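Local coordinates for tail protein, 43 kDa (Neisseria meningitidis MC58, PDB 3D37) that is of unknown function but probably serves as a structural component of a phage-like tail or baseplate, at residues A[212-220]-A[262-273]. Numbering follows the deposited sequence.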
loop_
_atom_site.group_PDB
_atom_site.type_symbol
_atom_site.label_atom_id
_atom_site.label_comp_id
_atom_site.label_asym_id
_atom_site.label_seq_id
_atom_site.Cartn_x
_atom_site.Cartn_y
_atom_site.Cartn_z
ATOM N N ARG A 212 -30.069 25.355 1.252
ATOM C CA ARG A 212 -31.485 25.170 1.418
ATOM C C ARG A 212 -31.937 26.105 2.535
ATOM O O ARG A 212 -31.689 25.876 3.732
ATOM C CB ARG A 212 -31.805 23.723 1.758
ATOM C CG ARG A 212 -33.303 23.519 2.049
ATOM C CD ARG A 212 -33.761 22.056 1.801
ATOM N NE ARG A 212 -33.643 21.218 2.993
ATOM C CZ ARG A 212 -34.544 21.164 3.986
ATOM N NH1 ARG A 212 -34.356 20.352 5.035
ATOM N NH2 ARG A 212 -35.648 21.924 3.934
ATOM N N PHE A 213 -32.596 27.179 2.127
ATOM C CA PHE A 213 -32.949 28.238 3.024
ATOM C C PHE A 213 -34.442 28.183 3.333
ATOM O O PHE A 213 -35.231 27.623 2.549
ATOM C CB PHE A 213 -32.536 29.555 2.390
ATOM C CG PHE A 213 -31.076 29.610 2.052
ATOM C CD1 PHE A 213 -30.127 29.618 3.057
ATOM C CD2 PHE A 213 -30.651 29.647 0.750
ATOM C CE1 PHE A 213 -28.786 29.661 2.760
ATOM C CE2 PHE A 213 -29.299 29.703 0.446
ATOM C CZ PHE A 213 -28.371 29.713 1.452
ATOM N N SER A 214 -34.805 28.724 4.498
ATOM C CA SER A 214 -36.184 28.711 4.973
ATOM C C SER A 214 -37.027 29.815 4.300
ATOM O O SER A 214 -38.096 29.537 3.744
ATOM C CB SER A 214 -36.215 28.852 6.505
ATOM O OG SER A 214 -35.894 30.181 6.910
ATOM N N GLU A 215 -36.560 31.059 4.393
ATOM C CA GLU A 215 -37.106 32.158 3.629
ATOM C C GLU A 215 -35.925 32.806 2.925
ATOM O O GLU A 215 -34.826 32.862 3.482
ATOM C CB GLU A 215 -37.774 33.221 4.522
ATOM C CG GLU A 215 -38.957 32.707 5.384
ATOM C CD GLU A 215 -39.755 33.826 6.066
ATOM O OE1 GLU A 215 -39.750 34.994 5.586
ATOM O OE2 GLU A 215 -40.414 33.511 7.088
ATOM N N VAL A 216 -36.141 33.307 1.716
ATOM C CA VAL A 216 -35.105 34.066 1.034
ATOM C C VAL A 216 -35.748 35.327 0.529
ATOM O O VAL A 216 -36.720 35.285 -0.211
ATOM C CB VAL A 216 -34.433 33.284 -0.113
ATOM C CG1 VAL A 216 -33.379 34.172 -0.833
ATOM C CG2 VAL A 216 -33.801 31.996 0.453
ATOM N N THR A 217 -35.211 36.452 0.960
ATOM C CA THR A 217 -35.737 37.707 0.546
ATOM C C THR A 217 -34.830 38.249 -0.548
ATOM O O THR A 217 -33.626 38.412 -0.353
ATOM C CB THR A 217 -35.941 38.639 1.786
ATOM O OG1 THR A 217 -34.714 38.778 2.513
ATOM C CG2 THR A 217 -36.979 38.018 2.728
ATOM N N PHE A 218 -35.422 38.470 -1.725
ATOM C CA PHE A 218 -34.715 38.986 -2.890
ATOM C C PHE A 218 -35.036 40.473 -3.037
ATOM O O PHE A 218 -36.217 40.874 -2.958
ATOM C CB PHE A 218 -35.124 38.220 -4.161
ATOM C CG PHE A 218 -34.698 36.753 -4.172
ATOM C CD1 PHE A 218 -33.445 36.387 -4.627
ATOM C CD2 PHE A 218 -35.563 35.753 -3.722
ATOM C CE1 PHE A 218 -33.050 35.021 -4.654
ATOM C CE2 PHE A 218 -35.189 34.408 -3.738
ATOM C CZ PHE A 218 -33.930 34.042 -4.198
ATOM N N LEU A 219 -33.982 41.279 -3.244
ATOM C CA LEU A 219 -34.107 42.743 -3.312
ATOM C C LEU A 219 -33.546 43.258 -4.617
ATOM O O LEU A 219 -32.552 42.731 -5.136
ATOM C CB LEU A 219 -33.363 43.443 -2.161
ATOM C CG LEU A 219 -33.617 43.040 -0.704
ATOM C CD1 LEU A 219 -32.707 43.971 0.251
ATOM C CD2 LEU A 219 -35.130 43.167 -0.398
ATOM N N ALA A 220 -34.192 44.282 -5.158
ATOM C CA ALA A 220 -33.630 45.007 -6.294
ATOM C C ALA A 220 -34.130 46.448 -6.306
ATOM O O ALA A 220 -35.143 46.790 -5.673
ATOM C CB ALA A 220 -33.933 44.279 -7.638
ATOM N N LEU A 262 -37.194 40.678 -11.305
ATOM C CA LEU A 262 -36.656 40.249 -9.998
ATOM C C LEU A 262 -37.028 38.793 -9.729
ATOM O O LEU A 262 -36.175 38.001 -9.341
ATOM C CB LEU A 262 -37.141 41.156 -8.840
ATOM C CG LEU A 262 -36.617 40.744 -7.441
ATOM C CD1 LEU A 262 -35.082 40.762 -7.412
ATOM C CD2 LEU A 262 -37.202 41.602 -6.304
ATOM N N GLN A 263 -38.297 38.461 -9.960
ATOM C CA GLN A 263 -38.842 37.112 -9.759
ATOM C C GLN A 263 -38.228 36.052 -10.686
ATOM O O GLN A 263 -37.890 34.945 -10.229
ATOM C CB GLN A 263 -40.370 37.146 -9.909
ATOM C CG GLN A 263 -41.128 35.908 -9.451
ATOM C CD GLN A 263 -42.619 36.167 -9.209
ATOM O OE1 GLN A 263 -43.141 37.280 -9.451
ATOM N NE2 GLN A 263 -43.309 35.141 -8.709
ATOM N N LYS A 264 -38.083 36.381 -11.971
ATOM C CA LYS A 264 -37.371 35.508 -12.926
ATOM C C LYS A 264 -35.959 35.134 -12.441
ATOM O O LYS A 264 -35.563 33.964 -12.447
ATOM C CB LYS A 264 -37.274 36.185 -14.303
ATOM C CG LYS A 264 -36.618 35.336 -15.414
ATOM C CD LYS A 264 -36.131 36.225 -16.590
ATOM C CE LYS A 264 -35.618 35.406 -17.801
ATOM N NZ LYS A 264 -36.467 35.616 -19.033
ATOM N N GLN A 265 -35.185 36.129 -12.032
ATOM C CA GLN A 265 -33.793 35.853 -11.648
ATOM C C GLN A 265 -33.611 35.190 -10.278
ATOM O O GLN A 265 -32.642 34.429 -10.079
ATOM C CB GLN A 265 -33.012 37.142 -11.665
ATOM C CG GLN A 265 -32.920 37.790 -13.047
ATOM C CD GLN A 265 -31.849 38.860 -13.052
ATOM O OE1 GLN A 265 -30.657 38.564 -12.823
ATOM N NE2 GLN A 265 -32.260 40.116 -13.257
ATOM N N ALA A 266 -34.514 35.528 -9.345
ATOM C CA ALA A 266 -34.544 34.928 -8.016
ATOM C C ALA A 266 -34.800 33.451 -8.187
ATOM O O ALA A 266 -34.171 32.638 -7.546
ATOM C CB ALA A 266 -35.650 35.538 -7.155
ATOM N N LYS A 267 -35.742 33.136 -9.070
ATOM C CA LYS A 267 -36.127 31.763 -9.353
ATOM C C LYS A 267 -34.995 30.977 -10.002
ATOM O O LYS A 267 -34.823 29.789 -9.717
ATOM C CB LYS A 267 -37.405 31.709 -10.198
ATOM C CG LYS A 267 -38.652 31.783 -9.333
ATOM C CD LYS A 267 -39.960 31.849 -10.135
ATOM C CE LYS A 267 -41.140 31.736 -9.182
ATOM N NZ LYS A 267 -42.463 31.596 -9.885
ATOM N N LYS A 268 -34.198 31.639 -10.829
ATOM C CA LYS A 268 -33.035 30.969 -11.366
ATOM C C LYS A 268 -32.058 30.676 -10.245
ATOM O O LYS A 268 -31.540 29.563 -10.196
ATOM C CB LYS A 268 -32.328 31.718 -12.511
ATOM C CG LYS A 268 -31.256 30.771 -13.190
ATOM C CD LYS A 268 -30.197 31.524 -13.992
ATOM C CE LYS A 268 -29.380 30.552 -14.897
ATOM N NZ LYS A 268 -28.911 29.321 -14.233
ATOM N N GLN A 269 -31.810 31.638 -9.347
ATOM C CA GLN A 269 -30.979 31.339 -8.160
ATOM C C GLN A 269 -31.511 30.165 -7.301
ATOM O O GLN A 269 -30.732 29.357 -6.795
ATOM C CB GLN A 269 -30.802 32.566 -7.265
ATOM C CG GLN A 269 -29.891 32.291 -6.052
ATOM C CD GLN A 269 -28.460 31.977 -6.493
ATOM O OE1 GLN A 269 -28.015 30.799 -6.504
ATOM N NE2 GLN A 269 -27.728 33.034 -6.889
ATOM N N LEU A 270 -32.826 30.099 -7.111
ATOM C CA LEU A 270 -33.401 29.020 -6.317
ATOM C C LEU A 270 -33.166 27.708 -7.020
ATOM O O LEU A 270 -32.958 26.728 -6.363
ATOM C CB LEU A 270 -34.913 29.194 -6.037
ATOM C CG LEU A 270 -35.325 30.299 -5.053
ATOM C CD1 LEU A 270 -36.844 30.652 -5.149
ATOM C CD2 LEU A 270 -34.954 29.975 -3.636
ATOM N N ALA A 271 -33.172 27.696 -8.358
ATOM C CA ALA A 271 -33.010 26.441 -9.116
ATOM C C ALA A 271 -31.556 26.008 -9.087
ATOM O O ALA A 271 -31.237 24.814 -8.985
ATOM C CB ALA A 271 -33.523 26.598 -10.542
ATOM N N ASP A 272 -30.661 26.983 -9.130
ATOM C CA ASP A 272 -29.249 26.692 -9.016
ATOM C C ASP A 272 -28.937 26.067 -7.664
ATOM O O ASP A 272 -28.204 25.095 -7.577
ATOM C CB ASP A 272 -28.418 27.957 -9.216
ATOM C CG ASP A 272 -28.371 28.418 -10.682
ATOM O OD1 ASP A 272 -28.789 27.646 -11.597
ATOM O OD2 ASP A 272 -27.924 29.570 -10.904
ATOM N N TRP A 273 -29.502 26.626 -6.599
ATOM C CA TRP A 273 -29.300 26.074 -5.272
ATOM C C TRP A 273 -29.878 24.653 -5.166
ATOM O O TRP A 273 -29.285 23.747 -4.551
ATOM C CB TRP A 273 -29.921 26.978 -4.223
ATOM C CG TRP A 273 -29.140 28.206 -3.971
ATOM C CD1 TRP A 273 -27.802 28.373 -4.173
ATOM C CD2 TRP A 273 -29.626 29.442 -3.424
ATOM N NE1 TRP A 273 -27.422 29.645 -3.803
ATOM C CE2 TRP A 273 -28.519 30.324 -3.343
ATOM C CE3 TRP A 273 -30.886 29.895 -3.013
ATOM C CZ2 TRP A 273 -28.628 31.633 -2.858
ATOM C CZ3 TRP A 273 -31.002 31.201 -2.527
ATOM C CH2 TRP A 273 -29.871 32.060 -2.459
#
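A helix packed on one face of a three-stranded mixed sheet builds this part of the tail protein: helix 259-276 lies against strand 215-220, the central strand between 234-239 and 249-252. Phe218 and Ala266 meet at the middle. The Ala266 methyl sits almost exactly over the Phe218 ring, with CB 3.3 Å from the ring centroid, a close CH-pi contact. Val216 CG1, two residues back on the strand, lies over the opposite face, displaced toward the rim, and the ring thus has a methyl group on each face. With CG anti to its carbonyl carbon (chi1 -66°), Phe218 extends its ring to the helix, where CZ is 3.6 Å from Ala266 O. Toward the end of the strand, Leu262 divides its branches: CD1 touches Ala220 CB at 3.7 Å, while CD2 reaches Phe218 O. Strand 215-220 and helix segment 262-273 run at 137° to each other; no hydrogen bond links the two segments, and the contact is mainly apolar packing. Before the strand begins, Phe213 turns its edge to the six-membered ring of Trp273 in a T-shaped pair, planes at 72°. Trp273 also rests on Lys249 and Val251 of strand 249-252, and its CZ3 lies 3.6 Å from Phe213 CD2.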